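Local atomic coordinates of stage II sporulation protein SA (Bacillus subtilis, PDB entry 3O6Q), a protein that acts as the toxin of a type II toxin-antitoxin system, causing cell death during sporulation unless neutralised by its cognate antitoxin SpoIISB. Residues C70-Q75 with N119-L124; L23-T28 with M63-S68. One frame throughout, in Å; residues are numbered along the deposited sequence.

In the fold
The two contacts meet on strand 66-71, which leaves the turn of interaction 2 and ends in the pairing of interaction 1; their centres lie about 21 Å apart, on opposite sides of the chain's centre. Between them the strand stays paired with strand 118-125: Lys-123 N stands 2.9 Å from Ser-68 O, a probable hydrogen bond, and Leu-124 CD2 packs at 3.4 Å against Ala-67 CB. Interaction 2 sets the entry to this strand, outermost within this chain, against the long helix 7-35, while interaction 1 marks its exit toward helix 75-82. Both belong to the toxin's predicted cytoplasmic part. A chain of another protein is disulfide-linked to Cys-70 in interaction 1 and packs on Leu-23, Lys-27 and Ser-68, at the margins of interaction 2.

Interaction 1 of 2, residues C70-Q75 with N119-L124; sequences CHYSTQ and NYVIKL
Cys-70 and Val-121 exchange two backbone hydrogen bonds, the mark of an antiparallel hydrogen-bonded pair: Cys-70 N to Val-121 O at 2.9 Å and Val-121 N to Cys-70 O at 2.8 Å. The second is received in the carbonyl plane of Cys-70. One step on, His-71 and Tyr-120 form a non-hydrogen-bonded pair, and Tyr-72 N then donates to Asn-119 O at 2.9 Å. This donor sits well above the carbonyl plane, 42° out of it, as the chain leaves the strand.

The aromatic contact is oblique. His-71 and Tyr-120 run side by side in the same direction, with Tyr-120 CE1 over one face of the imidazole, near its rim and 3.5 Å from His-71 ND1. The ring planes are 38° apart, neither a parallel stack nor a T-shape.

Apolar packing continues where Tyr-72 CB, CG and CD1 gather round one methyl, Val-121 CG2, which approaches CG obliquely to 3.5 Å. With CG anti to the backbone N (chi1 -165°), the Tyr-72 ring runs on past this methyl, and its hydroxyl reaches Asp-96 in a hydrogen bond.

The covalent link is made by Cys-70 SG, whose disulfide ties this strand end to a chain of another protein.

Strand 118-125 is flanked by strands 66-71 and 108-115 in the antiparallel sheet, its far side bonded through Tyr-120 to Phe-113. Tyr-120 packs on helix 45-61, whereas Tyr-72 and Val-121 meet Leu-81 of helix 75-82, so helices lie against both faces here.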
loop_
_atom_site.group_PDB
_atom_site.type_symbol
_atom_site.label_atom_id
_atom_site.label_comp_id
_atom_site.label_asym_id
_atom_site.label_seq_id
_atom_site.Cartn_x
_atom_site.Cartn_y
_atom_site.Cartn_z
ATOM N N CYS A 70 17.613 10.656 6.655
ATOM C CA CYS A 70 18.980 10.996 6.972
ATOM C C CYS A 70 19.504 11.996 5.955
ATOM O O CYS A 70 19.272 11.847 4.758
ATOM C CB CYS A 70 19.844 9.726 6.987
ATOM S SG CYS A 70 19.418 8.539 8.258
ATOM N N HIS A 71 20.192 13.027 6.439
ATOM C CA HIS A 71 20.839 13.970 5.551
ATOM C C HIS A 71 21.835 13.183 4.721
ATOM O O HIS A 71 22.433 12.226 5.211
ATOM C CB HIS A 71 21.536 15.083 6.344
ATOM C CG HIS A 71 20.591 16.090 6.941
ATOM N ND1 HIS A 71 20.091 17.160 6.224
ATOM C CD2 HIS A 71 20.050 16.184 8.185
ATOM C CE1 HIS A 71 19.280 17.864 6.999
ATOM N NE2 HIS A 71 19.232 17.290 8.190
ATOM N N TYR A 72 21.976 13.550 3.460
ATOM C CA TYR A 72 22.933 12.904 2.587
ATOM C C TYR A 72 23.569 13.957 1.669
ATOM O O TYR A 72 23.629 13.795 0.449
ATOM C CB TYR A 72 22.254 11.769 1.811
ATOM C CG TYR A 72 23.254 10.832 1.162
ATOM C CD1 TYR A 72 23.878 9.827 1.888
ATOM C CD2 TYR A 72 23.590 10.967 -0.169
ATOM C CE1 TYR A 72 24.822 8.994 1.307
ATOM C CE2 TYR A 72 24.520 10.133 -0.759
ATOM C CZ TYR A 72 25.139 9.146 -0.020
ATOM O OH TYR A 72 26.089 8.332 -0.620
ATOM N N SER A 73 24.046 15.031 2.305
ATOM C CA SER A 73 24.656 16.172 1.638
ATOM C C SER A 73 26.171 16.207 1.801
ATOM O O SER A 73 26.921 16.191 0.831
ATOM C CB SER A 73 24.098 17.466 2.237
ATOM O OG SER A 73 22.720 17.513 2.063
ATOM N N THR A 74 26.607 16.318 3.050
ATOM C CA THR A 74 28.017 16.469 3.361
ATOM C C THR A 74 28.636 15.083 3.447
ATOM O O THR A 74 27.935 14.087 3.661
ATOM C CB THR A 74 28.200 17.212 4.679
ATOM O OG1 THR A 74 27.352 16.632 5.679
ATOM C CG2 THR A 74 27.815 18.662 4.509
ATOM N N GLN A 75 29.943 15.016 3.231
ATOM C CA GLN A 75 30.650 13.751 3.272
ATOM C C GLN A 75 30.472 13.137 4.653
ATOM O O GLN A 75 30.419 11.917 4.786
ATOM C CB GLN A 75 32.139 13.949 2.939
ATOM C CG GLN A 75 32.981 12.650 2.849
ATOM C CD GLN A 75 32.480 11.654 1.780
ATOM O OE1 GLN A 75 32.453 11.948 0.574
ATOM N NE2 GLN A 75 32.083 10.469 2.230
ATOM N N ASN A 119 19.505 16.640 -0.518
ATOM C CA ASN A 119 19.603 15.186 -0.586
ATOM C C ASN A 119 19.489 14.534 0.762
ATOM O O ASN A 119 20.073 14.973 1.737
ATOM C CB ASN A 119 20.912 14.761 -1.247
ATOM C CG ASN A 119 20.948 15.130 -2.740
ATOM O OD1 ASN A 119 19.915 15.320 -3.372
ATOM N ND2 ASN A 119 22.136 15.276 -3.280
ATOM N N TYR A 120 18.731 13.453 0.781
ATOM C CA TYR A 120 18.534 12.660 1.957
ATOM C C TYR A 120 18.538 11.188 1.558
ATOM O O TYR A 120 18.614 10.849 0.363
ATOM C CB TYR A 120 17.170 12.985 2.611
ATOM C CG TYR A 120 16.996 14.402 3.108
ATOM C CD1 TYR A 120 17.216 14.701 4.437
ATOM C CD2 TYR A 120 16.587 15.429 2.262
ATOM C CE1 TYR A 120 17.055 15.981 4.923
ATOM C CE2 TYR A 120 16.416 16.741 2.744
ATOM C CZ TYR A 120 16.654 17.003 4.090
ATOM O OH TYR A 120 16.504 18.266 4.643
ATOM N N VAL A 121 18.477 10.322 2.572
ATOM C CA VAL A 121 18.323 8.904 2.355
ATOM C C VAL A 121 17.331 8.420 3.388
ATOM O O VAL A 121 17.490 8.681 4.551
ATOM C CB VAL A 121 19.688 8.168 2.449
ATOM C CG1 VAL A 121 19.503 6.679 2.468
ATOM C CG2 VAL A 121 20.552 8.541 1.281
ATOM N N ILE A 122 16.256 7.800 2.940
ATOM C CA ILE A 122 15.335 7.152 3.835
ATOM C C ILE A 122 15.962 5.807 4.229
ATOM O O ILE A 122 16.094 4.916 3.393
ATOM C CB ILE A 122 13.966 6.909 3.160
ATOM C CG1 ILE A 122 13.292 8.212 2.740
ATOM C CG2 ILE A 122 13.007 6.186 4.129
ATOM C CD1 ILE A 122 12.300 8.003 1.576
ATOM N N LYS A 123 16.341 5.674 5.496
ATOM C CA LYS A 123 16.859 4.433 6.044
ATOM C C LYS A 123 15.774 3.574 6.650
ATOM O O LYS A 123 15.159 3.981 7.623
ATOM C CB LYS A 123 17.872 4.748 7.132
ATOM C CG LYS A 123 18.592 3.542 7.749
ATOM C CD LYS A 123 19.710 4.007 8.661
ATOM C CE LYS A 123 20.365 2.849 9.406
ATOM N NZ LYS A 123 21.352 3.283 10.473
ATOM N N LEU A 124 15.574 2.378 6.098
ATOM C CA LEU A 124 14.719 1.335 6.702
ATOM C C LEU A 124 15.518 0.114 7.162
ATOM O O LEU A 124 16.172 -0.559 6.345
ATOM C CB LEU A 124 13.691 0.836 5.703
ATOM C CG LEU A 124 12.853 1.889 4.956
ATOM C CD1 LEU A 124 11.947 1.168 4.001
ATOM C CD2 LEU A 124 12.072 2.813 5.901
#

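Interaction 2 of 2, residues L23-T28 with M63-S68; sequences LNRLKT and MNLTAS
Leu-65 lays its CD2 methyl over the centre of one face of the Arg-25 guanidinium, 3.3 Å from CZ. Met-63, a selenomethionine, crosses the aliphatic base of the same arginine, with SE 4.1 Å from Arg-25 CB, and its CE methyl reaches Arg-25 O on the helix at 3.6 Å. Alongside, Thr-28 CG2 and Met-63 CG pass at 4.1 Å, the two side chains running in opposite directions.

A water bridges the polar atoms, donating to Met-63 O at 2.7 Å and accepting from Arg-25 NE at 3.3 Å.

The arginine chain is extended from CG to NE (chi2 -175°, chi3 178°), which carries its head past the turn; beyond it, NH1 makes a salt bridge with Asp-134 of helix 132-148 and a hydrogen bond to Ile-129 O, fixing the group that Leu-65 covers. Thr-28 is held by its own helix: OG1 donates to Asn-24 O at 3.1 Å. Phe-138 of helix 132-148 adjoins both Met-63 and Leu-65.

In this alpha/beta domain, helix 7-35 thus packs against the connection between helix 45-61 and strand 66-71, with buried Arg-25 and Met-63 making most of the contact; through Leu-26 on Leu-136 of the second subunit, the same part of the helix also lies at the subunit interface.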
loop_
_atom_site.group_PDB
_atom_site.type_symbol
_atom_site.label_atom_id
_atom_site.label_comp_id
_atom_site.label_asym_id
_atom_site.label_seq_id
_atom_site.Cartn_x
_atom_site.Cartn_y
_atom_site.Cartn_z
ATOM N N LEU A 23 0.976 -8.859 4.814
ATOM C CA LEU A 23 -0.431 -8.675 5.136
ATOM C C LEU A 23 -0.572 -7.854 6.414
ATOM O O LEU A 23 -1.368 -6.902 6.441
ATOM C CB LEU A 23 -1.149 -10.005 5.271
ATOM C CG LEU A 23 -2.630 -9.946 5.724
ATOM C CD1 LEU A 23 -3.470 -9.128 4.810
ATOM C CD2 LEU A 23 -3.178 -11.349 5.874
ATOM N N ASN A 24 0.195 -8.189 7.458
ATOM C CA ASN A 24 0.136 -7.428 8.733
ATOM C C ASN A 24 0.549 -5.960 8.561
ATOM O O ASN A 24 -0.107 -5.026 9.080
ATOM C CB ASN A 24 0.999 -8.054 9.837
ATOM C CG ASN A 24 0.468 -9.400 10.333
ATOM O OD1 ASN A 24 -0.704 -9.737 10.138
ATOM N ND2 ASN A 24 1.337 -10.174 11.007
ATOM N N ARG A 25 1.636 -5.743 7.847
ATOM C CA ARG A 25 2.147 -4.384 7.688
ATOM C C ARG A 25 1.150 -3.585 6.853
ATOM O O ARG A 25 0.943 -2.419 7.113
ATOM C CB ARG A 25 3.537 -4.393 7.062
ATOM C CG ARG A 25 4.584 -4.899 7.969
ATOM C CD ARG A 25 5.987 -4.798 7.389
ATOM N NE ARG A 25 6.984 -5.271 8.331
ATOM C CZ ARG A 25 8.266 -5.492 8.037
ATOM N NH1 ARG A 25 8.745 -5.318 6.800
ATOM N NH2 ARG A 25 9.073 -5.924 9.003
ATOM N N LEU A 26 0.500 -4.235 5.892
ATOM C CA LEU A 26 -0.470 -3.545 5.048
ATOM C C LEU A 26 -1.769 -3.274 5.828
ATOM O O LEU A 26 -2.350 -2.204 5.709
ATOM C CB LEU A 26 -0.704 -4.301 3.731
ATOM C CG LEU A 26 -1.593 -3.505 2.749
ATOM C CD1 LEU A 26 -1.001 -2.116 2.388
ATOM C CD2 LEU A 26 -1.904 -4.346 1.503
ATOM N N LYS A 27 -2.178 -4.214 6.679
ATOM C CA LYS A 27 -3.251 -3.959 7.654
ATOM C C LYS A 27 -2.985 -2.743 8.534
ATOM O O LYS A 27 -3.837 -1.886 8.720
ATOM C CB LYS A 27 -3.448 -5.178 8.563
ATOM C CG LYS A 27 -4.223 -6.305 7.913
ATOM C CD LYS A 27 -4.163 -7.565 8.703
ATOM C CE LYS A 27 -4.996 -7.469 9.964
ATOM N NZ LYS A 27 -4.920 -8.801 10.637
ATOM N N THR A 28 -1.802 -2.667 9.097
ATOM C CA THR A 28 -1.415 -1.492 9.870
ATOM C C THR A 28 -1.440 -0.210 9.083
ATOM O O THR A 28 -1.934 0.794 9.560
ATOM C CB THR A 28 -0.050 -1.701 10.489
ATOM O OG1 THR A 28 -0.149 -2.863 11.337
ATOM C CG2 THR A 28 0.425 -0.488 11.336
HETATM N N MSE A 63 5.156 -1.361 13.204
HETATM C CA MSE A 63 5.401 -2.400 12.255
HETATM C C MSE A 63 6.659 -3.239 12.476
HETATM O O MSE A 63 6.958 -4.135 11.657
HETATM C CB MSE A 63 5.517 -1.792 10.860
HETATM C CG MSE A 63 4.238 -1.409 10.194
HETATM SE SE MSE A 63 4.702 -0.744 8.444
HETATM C CE MSE A 63 3.108 0.284 8.066
ATOM N N ASN A 64 7.411 -3.024 13.533
ATOM C CA ASN A 64 8.536 -3.948 13.738
ATOM C C ASN A 64 9.668 -3.728 12.729
ATOM O O ASN A 64 10.221 -4.689 12.135
ATOM C CB ASN A 64 8.040 -5.415 13.716
ATOM C CG ASN A 64 7.081 -5.726 14.890
ATOM O OD1 ASN A 64 7.428 -5.497 16.046
ATOM N ND2 ASN A 64 5.870 -6.216 14.584
ATOM N N LEU A 65 9.973 -2.437 12.555
ATOM C CA LEU A 65 11.054 -1.975 11.755
ATOM C C LEU A 65 11.280 -0.497 12.122
ATOM O O LEU A 65 10.396 0.140 12.684
ATOM C CB LEU A 65 10.745 -2.181 10.248
ATOM C CG LEU A 65 9.675 -1.374 9.487
ATOM C CD1 LEU A 65 10.303 -0.225 8.736
ATOM C CD2 LEU A 65 8.914 -2.284 8.494
ATOM N N THR A 66 12.457 0.039 11.794
ATOM C CA THR A 66 12.816 1.423 12.077
ATOM C C THR A 66 12.973 2.178 10.762
ATOM O O THR A 66 13.630 1.708 9.866
ATOM C CB THR A 66 14.156 1.493 12.838
ATOM O OG1 THR A 66 14.117 0.615 13.961
ATOM C CG2 THR A 66 14.441 2.890 13.360
ATOM N N ALA A 67 12.376 3.365 10.675
ATOM C CA ALA A 67 12.540 4.259 9.531
ATOM C C ALA A 67 13.098 5.604 10.015
ATOM O O ALA A 67 12.782 6.063 11.122
ATOM C CB ALA A 67 11.243 4.444 8.811
ATOM N N SER A 68 13.940 6.211 9.180
ATOM C CA SER A 68 14.567 7.501 9.463
ATOM C C SER A 68 14.796 8.223 8.150
ATOM O O SER A 68 14.859 7.600 7.099
ATOM C CB SER A 68 15.913 7.331 10.131
ATOM O OG SER A 68 15.838 6.517 11.269
HETATM O O HOH W 1 5.689 -6.438 11.086
#